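Local coordinates for AxyAgu115A (Amphibacillus xylanus NBRC 15112, PDB 6NPS), which probably acts as an alpha-glucuronidase of glycoside hydrolase family 115, removing glucuronic acid side groups from xylan, at residues Asn296-Asp307 against Val346-Val356. The protein carries 3 engineered substitutions. Numbering follows the deposited sequence.
Sequences NIITIGMRGEAD and VPRMLALYKEV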
loop_
_atom_site.group_PDB
_atom_site.type_symbol
_atom_site.label_atom_id
_atom_site.label_comp_id
_atom_site.label_asym_id
_atom_site.label_seq_id
_atom_site.Cartn_x
_atom_site.Cartn_y
_atom_site.Cartn_z
ATOM N N ASN A 296 44.066 10.214 33.098
ATOM C CA ASN A 296 42.817 9.647 32.597
ATOM C C ASN A 296 41.747 9.841 33.666
ATOM O O ASN A 296 42.021 10.268 34.788
ATOM C CB ASN A 296 42.989 8.165 32.218
ATOM C CG ASN A 296 43.765 7.390 33.266
ATOM O OD1 ASN A 296 43.450 7.468 34.469
ATOM N ND2 ASN A 296 44.817 6.671 32.829
ATOM N N ILE A 297 40.510 9.574 33.288
ATOM C CA ILE A 297 39.415 9.471 34.234
ATOM C C ILE A 297 39.017 8.007 34.257
ATOM O O ILE A 297 38.830 7.396 33.193
ATOM C CB ILE A 297 38.244 10.386 33.829
ATOM C CG1 ILE A 297 38.691 11.862 33.918
ATOM C CG2 ILE A 297 36.996 10.121 34.709
ATOM C CD1 ILE A 297 37.613 12.809 33.371
ATOM N N ILE A 298 39.000 7.419 35.447
ATOM C CA ILE A 298 38.681 6.003 35.593
ATOM C C ILE A 298 37.172 5.833 35.624
ATOM O O ILE A 298 36.482 6.419 36.472
ATOM C CB ILE A 298 39.305 5.423 36.865
ATOM C CG1 ILE A 298 40.827 5.639 36.863
ATOM C CG2 ILE A 298 38.917 3.931 37.002
ATOM C CD1 ILE A 298 41.501 5.168 38.180
ATOM N N THR A 299 36.645 5.027 34.705
ATOM C CA THR A 299 35.222 4.729 34.742
ATOM C C THR A 299 34.987 3.616 35.757
ATOM O O THR A 299 35.779 2.675 35.865
ATOM C CB THR A 299 34.712 4.351 33.345
ATOM O OG1 THR A 299 34.800 5.501 32.478
ATOM C CG2 THR A 299 33.239 3.900 33.400
ATOM N N ILE A 300 33.935 3.753 36.564
ATOM C CA ILE A 300 33.602 2.717 37.540
ATOM C C ILE A 300 32.193 2.213 37.222
ATOM O O ILE A 300 31.498 2.765 36.369
ATOM C CB ILE A 300 33.721 3.214 38.992
ATOM C CG1 ILE A 300 32.805 4.428 39.221
ATOM C CG2 ILE A 300 35.197 3.582 39.311
ATOM C CD1 ILE A 300 32.532 4.727 40.711
ATOM N N GLY A 301 31.785 1.148 37.907
ATOM C CA GLY A 301 30.542 0.481 37.577
ATOM C C GLY A 301 30.784 -0.754 36.721
ATOM O O GLY A 301 31.923 -1.180 36.521
ATOM N N MET A 302 29.687 -1.313 36.171
ATOM C CA MET A 302 29.805 -2.465 35.277
ATOM C C MET A 302 28.557 -2.763 34.445
ATOM O O MET A 302 27.545 -3.220 34.987
ATOM C CB MET A 302 30.160 -3.710 36.086
ATOM C CG MET A 302 30.789 -4.809 35.255
ATOM S SD MET A 302 30.737 -6.379 36.143
ATOM C CE MET A 302 31.326 -7.523 34.873
ATOM N N ARG A 303 28.680 -2.608 33.127
ATOM C CA ARG A 303 27.603 -2.911 32.188
ATOM C C ARG A 303 28.052 -4.087 31.311
ATOM O O ARG A 303 29.241 -4.401 31.264
ATOM C CB ARG A 303 27.279 -1.694 31.323
ATOM C CG ARG A 303 26.318 -0.711 31.971
ATOM C CD ARG A 303 25.848 0.338 30.976
ATOM N NE ARG A 303 24.751 -0.150 30.145
ATOM C CZ ARG A 303 24.821 -0.294 28.825
ATOM N NH1 ARG A 303 25.939 0.014 28.181
ATOM N NH2 ARG A 303 23.774 -0.745 28.149
ATOM N N GLY A 304 27.116 -4.736 30.621
ATOM C CA GLY A 304 27.456 -5.862 29.779
ATOM C C GLY A 304 28.368 -5.457 28.635
ATOM O O GLY A 304 28.553 -4.275 28.314
ATOM N N GLU A 305 28.947 -6.478 28.004
ATOM C CA GLU A 305 29.893 -6.266 26.916
ATOM C C GLU A 305 29.182 -5.855 25.633
ATOM O O GLU A 305 28.108 -6.374 25.300
ATOM C CB GLU A 305 30.707 -7.531 26.673
ATOM C CG GLU A 305 31.719 -7.804 27.754
ATOM C CD GLU A 305 32.549 -9.023 27.450
ATOM O OE1 GLU A 305 31.985 -10.013 26.925
ATOM O OE2 GLU A 305 33.766 -8.983 27.714
ATOM N N ALA A 306 29.809 -4.925 24.907
ATOM C CA ALA A 306 29.269 -4.373 23.666
ATOM C C ALA A 306 27.883 -3.767 23.893
ATOM O O ALA A 306 26.907 -4.123 23.222
ATOM C CB ALA A 306 29.239 -5.431 22.557
ATOM N N ASP A 307 27.808 -2.842 24.856
ATOM C CA ASP A 307 26.604 -2.048 25.139
ATOM C C ASP A 307 25.369 -2.939 25.317
ATOM O O ASP A 307 24.365 -2.817 24.609
ATOM C CB ASP A 307 26.374 -0.990 24.046
ATOM C CG ASP A 307 25.310 0.048 24.435
ATOM O OD1 ASP A 307 25.354 0.550 25.575
ATOM O OD2 ASP A 307 24.431 0.371 23.599
ATOM N N VAL A 346 41.775 11.096 42.679
ATOM C CA VAL A 346 41.676 10.273 41.480
ATOM C C VAL A 346 40.353 10.578 40.787
ATOM O O VAL A 346 39.282 10.223 41.306
ATOM C CB VAL A 346 41.800 8.777 41.798
ATOM C CG1 VAL A 346 41.799 7.997 40.496
ATOM C CG2 VAL A 346 43.072 8.554 42.581
ATOM N N PRO A 347 40.370 11.178 39.601
ATOM C CA PRO A 347 39.105 11.432 38.882
ATOM C C PRO A 347 38.445 10.116 38.484
ATOM O O PRO A 347 39.058 9.251 37.844
ATOM C CB PRO A 347 39.538 12.240 37.650
ATOM C CG PRO A 347 40.917 12.760 37.981
ATOM C CD PRO A 347 41.546 11.697 38.888
ATOM N N ARG A 348 37.186 9.966 38.876
ATOM C CA ARG A 348 36.417 8.785 38.545
ATOM C C ARG A 348 35.037 9.224 38.087
ATOM O O ARG A 348 34.569 10.323 38.427
ATOM C CB ARG A 348 36.294 7.824 39.729
ATOM C CG ARG A 348 37.610 7.232 40.227
ATOM C CD ARG A 348 37.504 6.838 41.711
ATOM N NE ARG A 348 37.459 8.021 42.574
ATOM C CZ ARG A 348 36.817 8.085 43.740
ATOM N NH1 ARG A 348 36.172 7.023 44.220
ATOM N NH2 ARG A 348 36.834 9.207 44.443
ATOM N N MET A 349 34.395 8.347 37.304
ATOM C CA MET A 349 33.107 8.657 36.692
ATOM C C MET A 349 32.235 7.405 36.700
ATOM O O MET A 349 32.701 6.305 36.380
ATOM C CB MET A 349 33.285 9.170 35.255
ATOM C CG MET A 349 31.967 9.534 34.511
ATOM S SD MET A 349 31.413 8.145 33.440
ATOM C CE MET A 349 32.605 8.281 32.093
ATOM N N LEU A 350 30.961 7.588 37.042
ATOM C CA LEU A 350 29.966 6.529 36.968
ATOM C C LEU A 350 28.910 6.964 35.963
ATOM O O LEU A 350 28.329 8.045 36.096
ATOM C CB LEU A 350 29.356 6.251 38.339
ATOM C CG LEU A 350 28.155 5.316 38.213
ATOM C CD1 LEU A 350 28.638 3.900 37.844
ATOM C CD2 LEU A 350 27.385 5.306 39.527
ATOM N N ALA A 351 28.703 6.159 34.930
ATOM C CA ALA A 351 27.748 6.501 33.890
ATOM C C ALA A 351 26.350 6.092 34.333
ATOM O O ALA A 351 26.117 4.923 34.644
ATOM C CB ALA A 351 28.128 5.807 32.589
ATOM N N LEU A 352 25.418 7.044 34.382
ATOM C CA LEU A 352 24.003 6.692 34.524
ATOM C C LEU A 352 23.365 6.511 33.143
ATOM O O LEU A 352 22.391 7.165 32.792
ATOM C CB LEU A 352 23.273 7.750 35.338
ATOM C CG LEU A 352 23.985 8.060 36.639
ATOM C CD1 LEU A 352 23.169 9.034 37.460
ATOM C CD2 LEU A 352 24.286 6.786 37.425
ATOM N N TYR A 353 23.954 5.604 32.351
ATOM C CA TYR A 353 23.590 5.420 30.943
ATOM C C TYR A 353 22.505 4.358 30.802
ATOM O O TYR A 353 22.644 3.258 31.341
ATOM C CB TYR A 353 24.813 5.024 30.097
ATOM C CG TYR A 353 24.555 4.888 28.592
ATOM C CD1 TYR A 353 24.156 5.997 27.821
ATOM C CD2 TYR A 353 24.687 3.660 27.945
ATOM C CE1 TYR A 353 23.915 5.880 26.462
ATOM C CE2 TYR A 353 24.462 3.522 26.578
ATOM C CZ TYR A 353 24.065 4.646 25.833
ATOM O OH TYR A 353 23.815 4.547 24.473
ATOM N N LYS A 354 21.442 4.700 30.043
ATOM C CA LYS A 354 20.281 3.854 29.747
ATOM C C LYS A 354 19.684 3.230 31.003
ATOM O O LYS A 354 19.214 3.947 31.896
ATOM C CB LYS A 354 20.645 2.756 28.740
ATOM C CG LYS A 354 20.551 3.199 27.282
ATOM C CD LYS A 354 21.426 2.323 26.412
ATOM C CE LYS A 354 20.975 2.333 24.967
ATOM N NZ LYS A 354 19.824 1.407 24.774
ATOM N N GLU A 355 19.721 1.890 31.094
ATOM C CA GLU A 355 19.087 1.203 32.209
ATOM C C GLU A 355 19.708 1.554 33.556
ATOM O O GLU A 355 19.107 1.245 34.591
ATOM C CB GLU A 355 19.144 -0.323 31.979
ATOM C CG GLU A 355 20.487 -0.975 32.342
ATOM C CD GLU A 355 21.504 -0.949 31.184
ATOM O OE1 GLU A 355 21.131 -0.556 30.043
ATOM O OE2 GLU A 355 22.683 -1.317 31.421
ATOM N N VAL A 356 20.890 2.181 33.575
ATOM C CA VAL A 356 21.565 2.447 34.849
ATOM C C VAL A 356 20.893 3.601 35.607
ATOM O O VAL A 356 20.881 3.607 36.851
ATOM C CB VAL A 356 23.072 2.723 34.631
ATOM C CG1 VAL A 356 23.790 2.838 35.992
ATOM C CG2 VAL A 356 23.723 1.635 33.759
HETATM O O HOH W 1 29.893 3.564 34.533
#
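R303 grips E355 side-on: NE donates to OE2 (2.7 Å) and NH2, at longer range, to OE1 on its syn lone pair (3.3 Å), with guanidinium and carboxylate planes 40° apart. With the chain bent at chi3 (82°), R303 CD packs on V356 CG2. The Y353 ring stands edge-on, planes 85° apart, with CD2 over the rim of one guanidinium face, 3.9 Å from R303 NH1. NH1 also bonds D307 OD1 on the anti side (2.7 Å), although D307 is poorly ordered. The hydroxyl of Y353 bonds N386 and a bound glycerol. An alanine in place of R303 is likely to leave the E355 carboxylate without its cation and D307 free to turn. Upstream, strands 298-300 and 348-351 pair in parallel within the TIM barrel: I298 N bonds P347 O, and I300 N reaches M349 O (2.8 Å). T299 OG1, hydrogen-bonded to A244 O, lies beside M349 CE (3.6 Å); I298 CD1 meets V346 CG1 among residues facing helix 317-338. One water joins I300 O to A351 N. Backbone pairing with mainly apolar side-chain contacts thus gives way to one guanidinium shared by two carboxylates, tying together loops at the barrel's C-terminal end, where TIM-barrel glycosidases generally have their active site; the glycerol is consistent with a pocket there.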